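Side-chain contact in uncharacterized protein (Pseudomonas fluorescens, PDB 5V00), which is of unknown function but belongs to the HutD family of bicupins and is involved in histidine utilization, the breakdown of histidine in Pseudomonas: residues S9-W14 against K155-K160. Sequence-based numbering, arbitrary orientation.
Sequences SAISVW and KVLGEK
Val13 and Glu159 make the tighter of two apolar touches between strand 10-14 and the hairpin 155-160. CG2 of Val13 lies 3.9 Å from CG of Glu159, the two side chains set at a slant to each other. The Val13 methyl that does the touching stands beside its own backbone N, since chi1 of 179° sends the other one, CG1, anti to it. Glu159 offers a methylene here; its chain is bent at chi2 (-60°), and the nearer carboxylate oxygen, OE1, stays 4.5 Å from Val13 CG2.

The second touch is looser and purely aliphatic. Ile11 extends its CD1 methyl to the base of Leu157, 4.3 Å from Leu157 CB, and Leu157 CD1 is 4.4 Å from that same methyl.

A type I' turn runs from Val156 to Glu159, closed by Glu159 N to Val156 O (2.9 Å) and Val156 N to Glu159 O (3.1 Å), and it presents Leu157 and Glu159 to alternate residues of the strand. Ile11 and Glu159 both also pack on Leu167 of the neighbouring strand 166-170, while Ala38 of the second subunit covers Val13 and Glu159.

Within this chain, strand 10-14 lies outermost in a sheet built otherwise from strands of the C-terminal half, facing a hairpin of that half's other sheet. With carbon alone meeting across the gap, the contact depends on side-chain fit and dispersion, without directional polar bonds.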
ATOM      1  N   SER B   9      15.929   0.960  -6.461  1.00 51.91           N
ATOM      2  CA  SER B   9      16.002  -0.049  -5.297  1.00 45.85           C
ATOM      3  C   SER B   9      14.664  -0.777  -5.054  1.00 37.10           C
ATOM      4  O   SER B   9      14.238  -1.663  -5.858  1.00 43.48           O
ATOM      5  CB  SER B   9      16.504   0.636  -3.967  1.00 51.03           C
ATOM      6  OG  SER B   9      15.614   1.652  -3.393  1.00 38.45           O
ATOM      7  N   ALA B  10      13.944  -0.366  -4.006  1.00 32.08           N
ATOM      8  CA  ALA B  10      12.714  -1.043  -3.624  1.00 24.50           C
ATOM      9  C   ALA B  10      11.543  -0.399  -4.411  1.00 25.03           C
ATOM     10  O   ALA B  10      11.239   0.778  -4.119  1.00 22.20           O
ATOM     11  CB  ALA B  10      12.500  -0.852  -2.203  1.00 27.04           C
ATOM     12  N   ILE B  11      10.969  -1.100  -5.376  1.00 21.36           N
ATOM     13  CA  ILE B  11       9.892  -0.569  -6.203  1.00 20.45           C
ATOM     14  C   ILE B  11       8.594  -1.187  -5.803  1.00 24.55           C
ATOM     15  O   ILE B  11       8.521  -2.438  -5.655  1.00 19.65           O
ATOM     16  CB  ILE B  11      10.172  -0.831  -7.697  1.00 26.60           C
ATOM     17  CG1 ILE B  11      11.448  -0.062  -8.113  1.00 31.77           C
ATOM     18  CG2 ILE B  11       8.989  -0.418  -8.572  1.00 26.58           C
ATOM     19  CD1 ILE B  11      12.045  -0.601  -9.427  1.00 36.16           C
ATOM     20  N   SER B  12       7.574  -0.376  -5.587  1.00 19.06           N
ATOM     21  CA  SER B  12       6.208  -0.842  -5.329  1.00 22.44           C
ATOM     22  C   SER B  12       5.276  -0.277  -6.381  1.00 22.81           C
ATOM     23  O   SER B  12       5.489   0.825  -6.848  1.00 21.27           O
ATOM     24  CB  SER B  12       5.792  -0.355  -3.968  1.00 22.47           C
ATOM     25  OG  SER B  12       6.509  -0.966  -2.938  1.00 24.99           O
ATOM     26  N   VAL B  13       4.236  -1.004  -6.806  1.00 19.22           N
ATOM     27  CA  VAL B  13       3.243  -0.485  -7.722  1.00 18.94           C
ATOM     28  C   VAL B  13       1.884  -0.584  -6.989  1.00 22.25           C
ATOM     29  O   VAL B  13       1.483  -1.679  -6.534  1.00 24.06           O
ATOM     30  CB  VAL B  13       3.185  -1.186  -9.084  1.00 19.88           C
ATOM     31  CG1 VAL B  13       2.113  -0.593  -9.976  1.00 21.56           C
ATOM     32  CG2 VAL B  13       4.565  -1.181  -9.744  1.00 22.87           C
ATOM     33  N   TRP B  14       1.212   0.562  -6.794  1.00 18.25           N
ATOM     34  CA  TRP B  14      -0.099   0.645  -6.145  1.00 18.80           C
ATOM     35  C   TRP B  14      -1.085   0.671  -7.317  1.00 20.68           C
ATOM     36  O   TRP B  14      -1.073   1.635  -8.174  1.00 19.86           O
ATOM     37  CB  TRP B  14      -0.201   1.909  -5.282  1.00 19.82           C
ATOM     38  CG  TRP B  14       0.922   2.134  -4.331  1.00 21.15           C
ATOM     39  CD1 TRP B  14       1.897   3.091  -4.348  1.00 20.23           C
ATOM     40  CD2 TRP B  14       1.265   1.265  -3.276  1.00 26.57           C
ATOM     41  NE1 TRP B  14       2.768   2.928  -3.314  1.00 20.61           N
ATOM     42  CE2 TRP B  14       2.424   1.776  -2.658  1.00 26.15           C
ATOM     43  CE3 TRP B  14       0.756   0.043  -2.855  1.00 40.37           C
ATOM     44  CZ2 TRP B  14       3.065   1.138  -1.611  1.00 35.19           C
ATOM     45  CZ3 TRP B  14       1.401  -0.603  -1.788  1.00 46.32           C
ATOM     46  CH2 TRP B  14       2.555  -0.036  -1.181  1.00 42.89           C
ATOM     47  N   LYS B 155       4.964   4.509 -18.760  1.00 19.34           N
ATOM     48  CA  LYS B 155       6.091   3.587 -18.620  1.00 20.22           C
ATOM     49  C   LYS B 155       7.165   4.145 -17.743  1.00 21.86           C
ATOM     50  O   LYS B 155       7.616   5.265 -17.977  1.00 21.43           O
ATOM     51  CB  LYS B 155       6.699   3.302 -20.006  1.00 22.34           C
ATOM     52  CG  LYS B 155       5.727   2.640 -20.998  1.00 27.70           C
ATOM     53  CD  LYS B 155       6.366   2.485 -22.381  1.00 36.02           C
ATOM     54  CE  LYS B 155       6.971   1.158 -22.603  1.00 49.05           C
ATOM     55  NZ  LYS B 155       8.047   1.221 -23.661  1.00 59.02           N
ATOM     56  N   VAL B 156       7.585   3.382 -16.749  1.00 19.57           N
ATOM     57  CA  VAL B 156       8.569   3.831 -15.796  1.00 20.18           C
ATOM     58  C   VAL B 156       9.153   2.626 -15.089  1.00 20.68           C
ATOM     59  O   VAL B 156       8.419   1.760 -14.568  1.00 18.87           O
ATOM     60  CB  VAL B 156       8.026   4.863 -14.790  1.00 19.76           C
ATOM     61  CG1 VAL B 156       6.721   4.378 -14.140  1.00 19.34           C
ATOM     62  CG2 VAL B 156       9.087   5.264 -13.780  1.00 24.05           C
ATOM     63  N   LEU B 157      10.479   2.538 -15.125  1.00 22.28           N
ATOM     64  CA  LEU B 157      11.232   1.499 -14.421  1.00 27.08           C
ATOM     65  C   LEU B 157      10.771   0.097 -14.740  1.00 24.94           C
ATOM     66  O   LEU B 157      10.711  -0.747 -13.871  1.00 28.31           O
ATOM     67  CB  LEU B 157      11.249   1.780 -12.936  1.00 25.10           C
ATOM     68  CG  LEU B 157      12.093   2.964 -12.487  1.00 27.86           C
ATOM     69  CD1 LEU B 157      11.792   3.493 -11.122  1.00 27.94           C
ATOM     70  CD2 LEU B 157      13.594   2.672 -12.672  1.00 31.84           C
ATOM     71  N   GLY B 158      10.403  -0.156 -15.976  1.00 25.44           N
ATOM     72  CA  GLY B 158       9.981  -1.427 -16.449  1.00 28.60           C
ATOM     73  C   GLY B 158       8.555  -1.794 -16.174  1.00 27.09           C
ATOM     74  O   GLY B 158       8.141  -2.898 -16.527  1.00 28.15           O
ATOM     75  N   GLU B 159       7.776  -0.875 -15.564  1.00 21.26           N
ATOM     76  CA  GLU B 159       6.380  -1.088 -15.230  1.00 22.37           C
ATOM     77  C   GLU B 159       5.530  -0.235 -16.144  1.00 24.08           C
ATOM     78  O   GLU B 159       6.011   0.745 -16.795  1.00 22.44           O
ATOM     79  CB  GLU B 159       6.147  -0.760 -13.776  1.00 20.92           C
ATOM     80  CG  GLU B 159       6.968  -1.527 -12.792  1.00 22.28           C
ATOM     81  CD  GLU B 159       6.773  -3.048 -12.828  1.00 24.04           C
ATOM     82  OE1 GLU B 159       5.782  -3.528 -13.339  1.00 24.24           O
ATOM     83  OE2 GLU B 159       7.699  -3.699 -12.302  1.00 27.07           O
ATOM     84  N   LYS B 160       4.285  -0.634 -16.249  1.00 21.40           N
ATOM     85  CA  LYS B 160       3.289   0.055 -16.986  1.00 21.88           C
ATOM     86  C   LYS B 160       2.124   0.408 -16.071  1.00 23.99           C
ATOM     87  O   LYS B 160       1.426  -0.460 -15.509  1.00 22.30           O
ATOM     88  CB  LYS B 160       2.789  -0.815 -18.147  1.00 25.23           C
ATOM     89  CG  LYS B 160       3.865  -1.065 -19.188  1.00 29.46           C
ATOM     90  CD  LYS B 160       3.267  -1.851 -20.357  1.00 36.94           C
ATOM     91  CE  LYS B 160       4.326  -1.982 -21.451  1.00 45.48           C
ATOM     92  NZ  LYS B 160       3.805  -2.756 -22.615  1.00 49.47           N
TER